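Long-range contacts in gentamicin resistance protein (Enterococcus gallinarum, PDB 6CTZ), which phosphorylates the 2''-hydroxyl of aminoglycoside antibiotics such as kanamycin, probably with GTP as phosphate donor, and thereby confers resistance to gentamicin and related drugs: residues Q115-M120 with R240-Y245; P186-G191 with A218-P223; Y225-L230 with R256-F261. The protein carries 2 engineered substitutions. All blocks are in the same frame, centred on the assembly; numbering follows the deposited sequence.

Contact 1 (Q115-M120 with R240-Y245); sequences QLAEFM and RQVMAY
Val242 carries most of this helix-to-helix contact, its two methyls packing on Leu116, Ala117 and Met120. With CG1 anti to the backbone N (chi1 179°), that methyl is aimed at helix 106-125, where it meets the sulfur: Val242 CG1 lies 3.9 Å from Met120 SD. The two side chains cross at about a right angle, the methionine chain bending at its last torsion (chi3 89°). The other methyl, Val242 CG2, reaches the Leu116 side more loosely, 4.4 Å from Leu116 CB. Even the valine carbonyl takes part, with Val242 O 3.8 Å from Ala117 CB. One turn further on, Tyr245 closes the exposed border of the contact through its root alone: Tyr245 CB touches Ala117 CB at 3.6 Å. Its ring then leads off along helix 106-125 toward Leu114, and its hydroxyl is hydrogen-bonded to Asp110. No hydrogen bond joins the two segments. Because alanine offers just one methyl at the crossing, the backbones come close, Ala117 CA and Val242 CA being 5.3 Å apart. The axes of the two segments pass 8.4 Å apart at their closest, with a crossing angle of -55°. Apolar crossing of helix 106-125 by helix 236-246 is part of the packing of the largely helical C-terminal lobe in the kinase-like aminoglycoside phosphotransferase fold.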
# COMPACT_ATOMS: atom_id res chain seq x y z
N GLN A 115 -16.48 -6.08 -1.75
CA GLN A 115 -15.39 -6.69 -2.52
C GLN A 115 -14.05 -6.53 -1.82
O GLN A 115 -13.22 -7.44 -1.87
CB GLN A 115 -15.33 -6.09 -3.91
CG GLN A 115 -16.46 -6.51 -4.81
CD GLN A 115 -16.25 -5.97 -6.20
OE1 GLN A 115 -16.68 -4.86 -6.51
NE2 GLN A 115 -15.53 -6.72 -7.03
N LEU A 116 -13.81 -5.39 -1.18
CA LEU A 116 -12.56 -5.22 -0.43
C LEU A 116 -12.51 -6.14 0.78
O LEU A 116 -11.46 -6.72 1.07
CB LEU A 116 -12.39 -3.76 -0.02
CG LEU A 116 -11.93 -2.83 -1.14
CD1 LEU A 116 -12.00 -1.40 -0.67
CD2 LEU A 116 -10.50 -3.18 -1.55
N ALA A 117 -13.64 -6.30 1.47
CA ALA A 117 -13.68 -7.26 2.58
C ALA A 117 -13.33 -8.66 2.10
O ALA A 117 -12.55 -9.37 2.74
CB ALA A 117 -15.07 -7.26 3.22
N GLU A 118 -13.87 -9.05 0.95
CA GLU A 118 -13.59 -10.38 0.40
C GLU A 118 -12.12 -10.52 0.02
O GLU A 118 -11.50 -11.56 0.28
CB GLU A 118 -14.49 -10.63 -0.81
CG GLU A 118 -14.23 -11.94 -1.54
CD GLU A 118 -15.17 -12.13 -2.72
OE1 GLU A 118 -15.16 -11.28 -3.63
OE2 GLU A 118 -15.93 -13.12 -2.72
N PHE A 119 -11.54 -9.48 -0.59
CA PHE A 119 -10.13 -9.51 -0.95
C PHE A 119 -9.25 -9.67 0.29
O PHE A 119 -8.33 -10.49 0.32
CB PHE A 119 -9.78 -8.23 -1.71
CG PHE A 119 -8.31 -8.06 -1.99
CD1 PHE A 119 -7.69 -8.78 -3.00
CD2 PHE A 119 -7.55 -7.16 -1.25
CE1 PHE A 119 -6.34 -8.62 -3.26
CE2 PHE A 119 -6.19 -7.01 -1.51
CZ PHE A 119 -5.60 -7.73 -2.53
N MET A 120 -9.54 -8.89 1.34
CA MET A 120 -8.77 -8.99 2.57
C MET A 120 -8.93 -10.36 3.20
O MET A 120 -7.96 -10.93 3.72
CB MET A 120 -9.20 -7.87 3.53
CG MET A 120 -8.88 -6.49 3.00
SD MET A 120 -9.60 -5.11 3.93
CE MET A 120 -8.32 -4.79 5.14
N ARG A 240 -15.52 1.29 8.34
CA ARG A 240 -16.40 0.51 9.21
C ARG A 240 -17.29 -0.44 8.41
O ARG A 240 -17.63 -1.52 8.90
CB ARG A 240 -17.24 1.45 10.07
CG ARG A 240 -16.47 2.05 11.23
CD ARG A 240 -17.30 3.10 11.97
NE ARG A 240 -16.66 3.56 13.20
CZ ARG A 240 -16.82 2.99 14.39
NH1 ARG A 240 -17.60 1.92 14.51
NH2 ARG A 240 -16.18 3.47 15.44
N GLN A 241 -17.67 -0.05 7.19
CA GLN A 241 -18.44 -0.94 6.32
C GLN A 241 -17.62 -2.16 5.92
O GLN A 241 -18.14 -3.28 5.92
CB GLN A 241 -18.89 -0.21 5.05
CG GLN A 241 -19.92 0.88 5.22
CD GLN A 241 -20.29 1.50 3.87
OE1 GLN A 241 -19.71 2.51 3.46
NE2 GLN A 241 -21.23 0.88 3.17
N VAL A 242 -16.36 -1.96 5.56
CA VAL A 242 -15.48 -3.09 5.25
C VAL A 242 -15.33 -3.99 6.47
O VAL A 242 -15.47 -5.22 6.38
CB VAL A 242 -14.11 -2.60 4.74
CG1 VAL A 242 -13.21 -3.79 4.46
CG2 VAL A 242 -14.27 -1.74 3.47
N MET A 243 -15.09 -3.39 7.64
CA MET A 243 -14.93 -4.17 8.87
C MET A 243 -16.18 -4.99 9.16
O MET A 243 -16.08 -6.15 9.58
CB MET A 243 -14.64 -3.23 10.04
CG MET A 243 -13.27 -2.59 9.94
SD MET A 243 -13.05 -1.34 11.21
CE MET A 243 -11.29 -1.04 10.99
N ALA A 244 -17.36 -4.42 8.94
CA ALA A 244 -18.59 -5.16 9.21
C ALA A 244 -18.70 -6.36 8.29
O ALA A 244 -19.01 -7.48 8.74
CB ALA A 244 -19.79 -4.24 9.08
N TYR A 245 -18.45 -6.17 6.99
CA TYR A 245 -18.54 -7.29 6.06
C TYR A 245 -17.52 -8.37 6.40
O TYR A 245 -17.76 -9.56 6.15
CB TYR A 245 -18.37 -6.82 4.62
CG TYR A 245 -19.63 -6.33 3.96
CD1 TYR A 245 -20.80 -7.08 4.02
CD2 TYR A 245 -19.66 -5.12 3.26
CE1 TYR A 245 -21.96 -6.65 3.39
CE2 TYR A 245 -20.81 -4.69 2.63
CZ TYR A 245 -21.96 -5.46 2.70
OH TYR A 245 -23.12 -5.03 2.08

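Contact 2 (P186-G191 with A218-P223); sequences PRLIHG and AAISDP
This is a short antiparallel beta pairing in the interior of the C-terminal lobe, where strand 187-189 meets the chain that follows strand 209-212. Arg187 and Ser221 form a hydrogen-bonded pair in both directions, Arg187 N to Ser221 O and Ser221 N to Arg187 O, each 2.9 Å long. Ile189 and Ala219 form the second such pair, less evenly: Ile189 N reaches Ala219 O at 2.9 Å, head-on to the carbonyl, while Ala219 N to Ile189 O stretches to 3.3 Å and comes in tilted 24° from the carbonyl plane. Between them Leu188 and Ile220 are a non-hydrogen-bonded pair whose side chains share a face; Ile220 CD1 folds back to 3.8 Å from Leu188 CA, and helices 106-125 and 128-133 pack against that face. On the other face Ile189 spreads its branches. Its CG1 sits between the backbone N and the carbonyl carbon (chi1 67°), which brings CD1 to 3.9 Å from Ser221 CB and leaves CG2 3.6 Å from Pro223 CA. The aliphatic part of Arg187 lies against the proline ring, Arg187 CG being 3.8 Å from Pro223 CG. Past the strand, Asp226 accepts from the backbone N of His190 and of Gly191, while the imidazole bonds Ile213 O and the N of Asp192, a kanamycin and magnesium ligand. His190-Gly191-Asp192 is the family's HGD motif, matching the start of the catalytic loop in protein kinases.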
# COMPACT_ATOMS: atom_id res chain seq x y z
N PRO A 186 -0.36 -13.38 12.78
CA PRO A 186 0.13 -12.83 11.51
C PRO A 186 -0.56 -13.46 10.31
O PRO A 186 -0.98 -14.63 10.32
CB PRO A 186 1.63 -13.18 11.54
CG PRO A 186 1.95 -13.47 12.97
CD PRO A 186 0.70 -14.04 13.55
N ARG A 187 -0.69 -12.66 9.25
CA ARG A 187 -1.30 -13.10 8.00
C ARG A 187 -0.56 -12.42 6.86
O ARG A 187 0.12 -11.41 7.06
CB ARG A 187 -2.75 -12.62 7.89
CG ARG A 187 -3.65 -12.95 9.05
CD ARG A 187 -4.02 -14.41 9.05
NE ARG A 187 -4.91 -14.70 10.17
CZ ARG A 187 -5.26 -15.92 10.54
NH1 ARG A 187 -4.82 -16.97 9.88
NH2 ARG A 187 -6.07 -16.08 11.59
N LEU A 188 -0.71 -12.97 5.66
CA LEU A 188 -0.32 -12.21 4.47
C LEU A 188 -1.16 -10.95 4.37
O LEU A 188 -2.39 -11.01 4.43
CB LEU A 188 -0.54 -13.04 3.21
CG LEU A 188 -0.22 -12.30 1.89
CD1 LEU A 188 1.25 -11.92 1.81
CD2 LEU A 188 -0.63 -13.14 0.70
N ILE A 189 -0.50 -9.79 4.24
CA ILE A 189 -1.18 -8.52 3.99
C ILE A 189 -0.65 -7.92 2.69
O ILE A 189 0.48 -8.18 2.27
CB ILE A 189 -1.03 -7.51 5.15
CG1 ILE A 189 0.41 -7.02 5.33
CG2 ILE A 189 -1.54 -8.11 6.45
CD1 ILE A 189 0.53 -5.82 6.24
N HIS A 190 -1.49 -7.08 2.06
CA HIS A 190 -1.05 -6.33 0.89
C HIS A 190 0.01 -5.30 1.29
O HIS A 190 1.03 -5.15 0.60
CB HIS A 190 -2.26 -5.66 0.25
CG HIS A 190 -1.94 -4.79 -0.93
ND1 HIS A 190 -1.44 -3.51 -0.79
CD2 HIS A 190 -2.08 -5.00 -2.26
CE1 HIS A 190 -1.29 -2.97 -1.99
NE2 HIS A 190 -1.66 -3.86 -2.90
N GLY A 191 -0.20 -4.62 2.42
CA GLY A 191 0.79 -3.74 2.98
C GLY A 191 0.77 -2.30 2.50
O GLY A 191 1.42 -1.46 3.12
N ALA A 218 3.96 -6.28 0.38
CA ALA A 218 3.38 -7.51 0.93
C ALA A 218 4.26 -8.06 2.05
O ALA A 218 5.50 -8.07 1.95
CB ALA A 218 3.20 -8.56 -0.16
N ALA A 219 3.62 -8.49 3.13
CA ALA A 219 4.35 -8.91 4.32
C ALA A 219 3.49 -9.91 5.07
O ALA A 219 2.28 -9.99 4.88
CB ALA A 219 4.67 -7.71 5.22
N ILE A 220 4.14 -10.70 5.93
CA ILE A 220 3.43 -11.48 6.94
C ILE A 220 3.40 -10.60 8.18
O ILE A 220 4.44 -10.36 8.80
CB ILE A 220 4.12 -12.82 7.22
CG1 ILE A 220 4.28 -13.63 5.93
CG2 ILE A 220 3.34 -13.58 8.29
CD1 ILE A 220 3.01 -13.82 5.16
N SER A 221 2.23 -10.05 8.49
CA SER A 221 2.16 -9.03 9.53
C SER A 221 0.75 -8.98 10.10
O SER A 221 -0.04 -9.92 9.94
CB SER A 221 2.62 -7.68 8.97
OG SER A 221 2.87 -6.75 10.01
N ASP A 222 0.42 -7.88 10.76
CA ASP A 222 -0.87 -7.74 11.40
C ASP A 222 -1.93 -7.45 10.34
O ASP A 222 -1.83 -6.43 9.66
CB ASP A 222 -0.79 -6.59 12.39
CG ASP A 222 -2.03 -6.45 13.24
OD1 ASP A 222 -3.12 -6.97 12.88
OD2 ASP A 222 -1.92 -5.79 14.30
N PRO A 223 -2.94 -8.31 10.17
CA PRO A 223 -3.96 -8.04 9.15
C PRO A 223 -4.67 -6.71 9.35
O PRO A 223 -5.16 -6.12 8.37
CB PRO A 223 -4.92 -9.24 9.27
CG PRO A 223 -4.71 -9.74 10.68
CD PRO A 223 -3.24 -9.54 10.94

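Contact 3 (Y225-L230 with R256-F261); sequences YDYVYL and RKVSLF. With KAN (kanamycin a), chain E.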
# COMPACT_ATOMS: atom_id res chain seq x y z
N TYR A 225 -3.35 -3.97 9.76
CA TYR A 225 -2.62 -2.92 9.06
C TYR A 225 -3.24 -2.61 7.70
O TYR A 225 -3.13 -1.48 7.22
CB TYR A 225 -1.13 -3.24 8.91
CG TYR A 225 -0.39 -2.03 8.43
CD1 TYR A 225 -0.03 -1.03 9.33
CD2 TYR A 225 -0.11 -1.84 7.07
CE1 TYR A 225 0.61 0.12 8.90
CE2 TYR A 225 0.52 -0.68 6.63
CZ TYR A 225 0.89 0.29 7.56
OH TYR A 225 1.51 1.44 7.14
N ASP A 226 -3.91 -3.59 7.08
CA ASP A 226 -4.49 -3.31 5.76
C ASP A 226 -5.70 -2.40 5.83
O ASP A 226 -6.27 -2.08 4.78
CB ASP A 226 -4.80 -4.61 5.00
CG ASP A 226 -3.65 -5.07 4.11
OD1 ASP A 226 -2.65 -4.34 3.93
OD2 ASP A 226 -3.77 -6.19 3.57
N TYR A 227 -6.10 -1.95 7.02
CA TYR A 227 -7.11 -0.91 7.11
C TYR A 227 -6.53 0.51 7.11
O TYR A 227 -7.31 1.46 7.02
CB TYR A 227 -7.93 -1.08 8.40
CG TYR A 227 -8.83 -2.29 8.44
CD1 TYR A 227 -9.94 -2.39 7.60
CD2 TYR A 227 -8.60 -3.32 9.35
CE1 TYR A 227 -10.78 -3.48 7.65
CE2 TYR A 227 -9.44 -4.42 9.41
CZ TYR A 227 -10.52 -4.49 8.56
OH TYR A 227 -11.39 -5.56 8.60
N VAL A 228 -5.20 0.68 7.19
CA VAL A 228 -4.64 2.00 7.49
C VAL A 228 -5.03 3.04 6.45
O VAL A 228 -5.42 4.16 6.80
CB VAL A 228 -3.12 1.94 7.75
CG1 VAL A 228 -2.34 1.53 6.52
CG2 VAL A 228 -2.62 3.30 8.25
N TYR A 229 -4.90 2.70 5.15
CA TYR A 229 -5.23 3.67 4.11
C TYR A 229 -6.70 3.69 3.75
O TYR A 229 -7.18 4.69 3.21
CB TYR A 229 -4.33 3.51 2.88
CG TYR A 229 -2.87 3.63 3.26
CD1 TYR A 229 -2.36 4.81 3.78
CD2 TYR A 229 -2.01 2.54 3.13
CE1 TYR A 229 -1.04 4.91 4.18
CE2 TYR A 229 -0.68 2.64 3.52
CZ TYR A 229 -0.21 3.82 4.05
OH TYR A 229 1.10 3.92 4.44
N LEU A 230 -7.44 2.63 4.06
CA LEU A 230 -8.89 2.75 4.03
C LEU A 230 -9.34 3.85 4.99
O LEU A 230 -10.17 4.70 4.64
CB LEU A 230 -9.55 1.41 4.38
CG LEU A 230 -9.29 0.27 3.39
CD1 LEU A 230 -10.13 -0.95 3.74
CD2 LEU A 230 -9.50 0.69 1.94
N ARG A 256 -9.80 2.60 16.80
CA ARG A 256 -8.73 3.24 17.58
C ARG A 256 -7.37 2.66 17.21
O ARG A 256 -6.41 3.40 16.96
CB ARG A 256 -9.00 3.10 19.07
CG ARG A 256 -7.84 3.62 19.92
CD ARG A 256 -7.55 5.10 19.68
NE ARG A 256 -8.72 5.95 19.92
CZ ARG A 256 -9.06 6.44 21.11
NH1 ARG A 256 -8.32 6.19 22.18
NH2 ARG A 256 -10.14 7.19 21.20
N LYS A 257 -7.27 1.33 17.15
CA LYS A 257 -6.02 0.70 16.76
C LYS A 257 -5.55 1.18 15.39
O LYS A 257 -4.39 1.55 15.20
CB LYS A 257 -6.19 -0.82 16.73
CG LYS A 257 -4.92 -1.57 16.41
CD LYS A 257 -5.15 -3.06 16.34
CE LYS A 257 -3.90 -3.78 15.87
NZ LYS A 257 -4.11 -5.26 15.77
N VAL A 258 -6.46 1.17 14.40
CA VAL A 258 -6.07 1.60 13.07
C VAL A 258 -5.70 3.09 13.07
O VAL A 258 -4.79 3.51 12.35
CB VAL A 258 -7.16 1.26 12.04
CG1 VAL A 258 -6.75 1.72 10.64
CG2 VAL A 258 -7.40 -0.23 12.02
N SER A 259 -6.38 3.90 13.88
CA SER A 259 -6.05 5.31 13.94
C SER A 259 -4.65 5.52 14.49
O SER A 259 -3.97 6.49 14.11
CB SER A 259 -7.10 6.07 14.77
OG SER A 259 -6.86 5.94 16.16
N LEU A 260 -4.20 4.65 15.40
CA LEU A 260 -2.81 4.70 15.85
C LEU A 260 -1.86 4.42 14.69
O LEU A 260 -0.87 5.14 14.50
CB LEU A 260 -2.59 3.73 17.01
CG LEU A 260 -3.29 4.15 18.31
CD1 LEU A 260 -3.44 2.95 19.26
CD2 LEU A 260 -2.56 5.29 19.01
N PHE A 261 -2.15 3.39 13.88
CA PHE A 261 -1.37 3.16 12.66
C PHE A 261 -1.37 4.40 11.77
O PHE A 261 -0.36 4.70 11.13
CB PHE A 261 -1.93 1.98 11.86
CG PHE A 261 -1.79 0.64 12.54
CD1 PHE A 261 -0.82 0.40 13.50
CD2 PHE A 261 -2.64 -0.40 12.18
CE1 PHE A 261 -0.71 -0.84 14.10
CE2 PHE A 261 -2.53 -1.64 12.77
CZ PHE A 261 -1.56 -1.86 13.73
C1 KAN E . 0.70 10.28 2.48
C2 KAN E . 0.34 11.02 3.77
C3 KAN E . -0.99 11.70 3.60
C4 KAN E . -0.87 12.66 2.42
C5 KAN E . -0.47 11.92 1.15
C6 KAN E . -0.26 12.88 -0.02
C7 KAN E . -0.11 5.40 0.57
C8 KAN E . 1.22 6.14 0.61
C9 KAN E . 1.14 7.31 1.60
C10 KAN E . -0.01 8.26 1.27
C11 KAN E . -1.33 7.49 1.17
C12 KAN E . -1.23 6.35 0.16
C13 KAN E . 3.55 5.46 0.67
C14 KAN E . 4.30 4.18 0.34
C15 KAN E . 4.27 3.26 1.56
C16 KAN E . 4.85 4.00 2.77
C17 KAN E . 4.12 5.31 2.97
C18 KAN E . 4.79 6.10 4.08
N1 KAN E . 0.17 12.10 -1.17
N2 KAN E . -2.43 8.37 0.79
N3 KAN E . -0.02 4.27 -0.36
N4 KAN E . 4.99 2.02 1.35
O5 KAN E . 0.70 11.12 1.32
O6 KAN E . 0.28 10.07 4.84
O7 KAN E . -1.35 12.43 4.78
O8 KAN E . -2.13 13.31 2.23
O9 KAN E . -0.22 9.20 2.32
O10 KAN E . 2.37 8.06 1.54
O11 KAN E . 2.20 5.17 1.01
O12 KAN E . 4.19 6.08 1.78
O13 KAN E . 3.68 3.59 -0.81
O14 KAN E . 4.71 3.23 3.98
O15 KAN E . 4.10 7.33 4.27
O HOH W 1 1.54 3.16 9.59
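Tyr225 and Phe261 meet obliquely, with ring planes at 53° and centroids 5.5 Å apart. Tyr225 CD1 stands over one face of the phenylalanine ring, toward its rim and 3.9 Å from Phe261 CD2; Lys257 O lies over the opposite face. Beside them Val228 CG2 touches Phe261 CB at 3.9 Å, the side chains crossing at about a right angle. One turn earlier on the same helix, Val258 packs on Tyr227: its CG1 is 3.7 Å from Tyr227 O and its CG2 is 3.8 Å from Tyr227 CB. Tyr227 then turns its ring away, and its hydroxyl is hydrogen-bonded to Glu248. No direct hydrogen bond crosses between the segments, but a water bridges them, hydrogen-bonded to Tyr225 OH and donating to Phe261 O at 2.9 Å. Further out, Val228 is a wedge: its CG1, placed between the backbone N and the carbonyl carbon (chi1 65°), lies 3.5 Å above the ring planes of both Tyr225 and Tyr229, toward the rim of each. The far face of Tyr229 receives the antibiotic, with C7 of kanamycin's central ring 3.7 Å above the plane and over its centre. The Tyr229 hydroxyl is held by Asp265, on the same helix as Phe261. Aromatic and valine packing here thus backs one wall of the aminoglycoside pocket, where a tyrosine face supports the central ring and acidic residues such as Asp233 and Glu232 bind the drug's polar groups.

All three contacts are mostly buried, although contact 1 has one exposed border and contact 2 is open at its Pro186 end. Contacts 1 and 3 are side-chain packing without direct hydrogen bonds, apolar in contact 1, partly aromatic and water-bridged in contact 3; contact 2 is held chiefly by backbone bonds. Contact 3 touches both others. Tyr227, just before helix 228-234, packs on Met120 of helix 106-125 and on Val242 and Met243 of helix 236-246, while Val258 of helix 251-276 covers its CB. Toward contact 2 the links turn polar: a 2.7 Å salt bridge runs from Lys257 NZ to Asp222 OD2. Contact 2 leads toward the magnesium site and, probably, the site of phosphate transfer, contact 3 to the antibiotic, and contact 1 lies farther out.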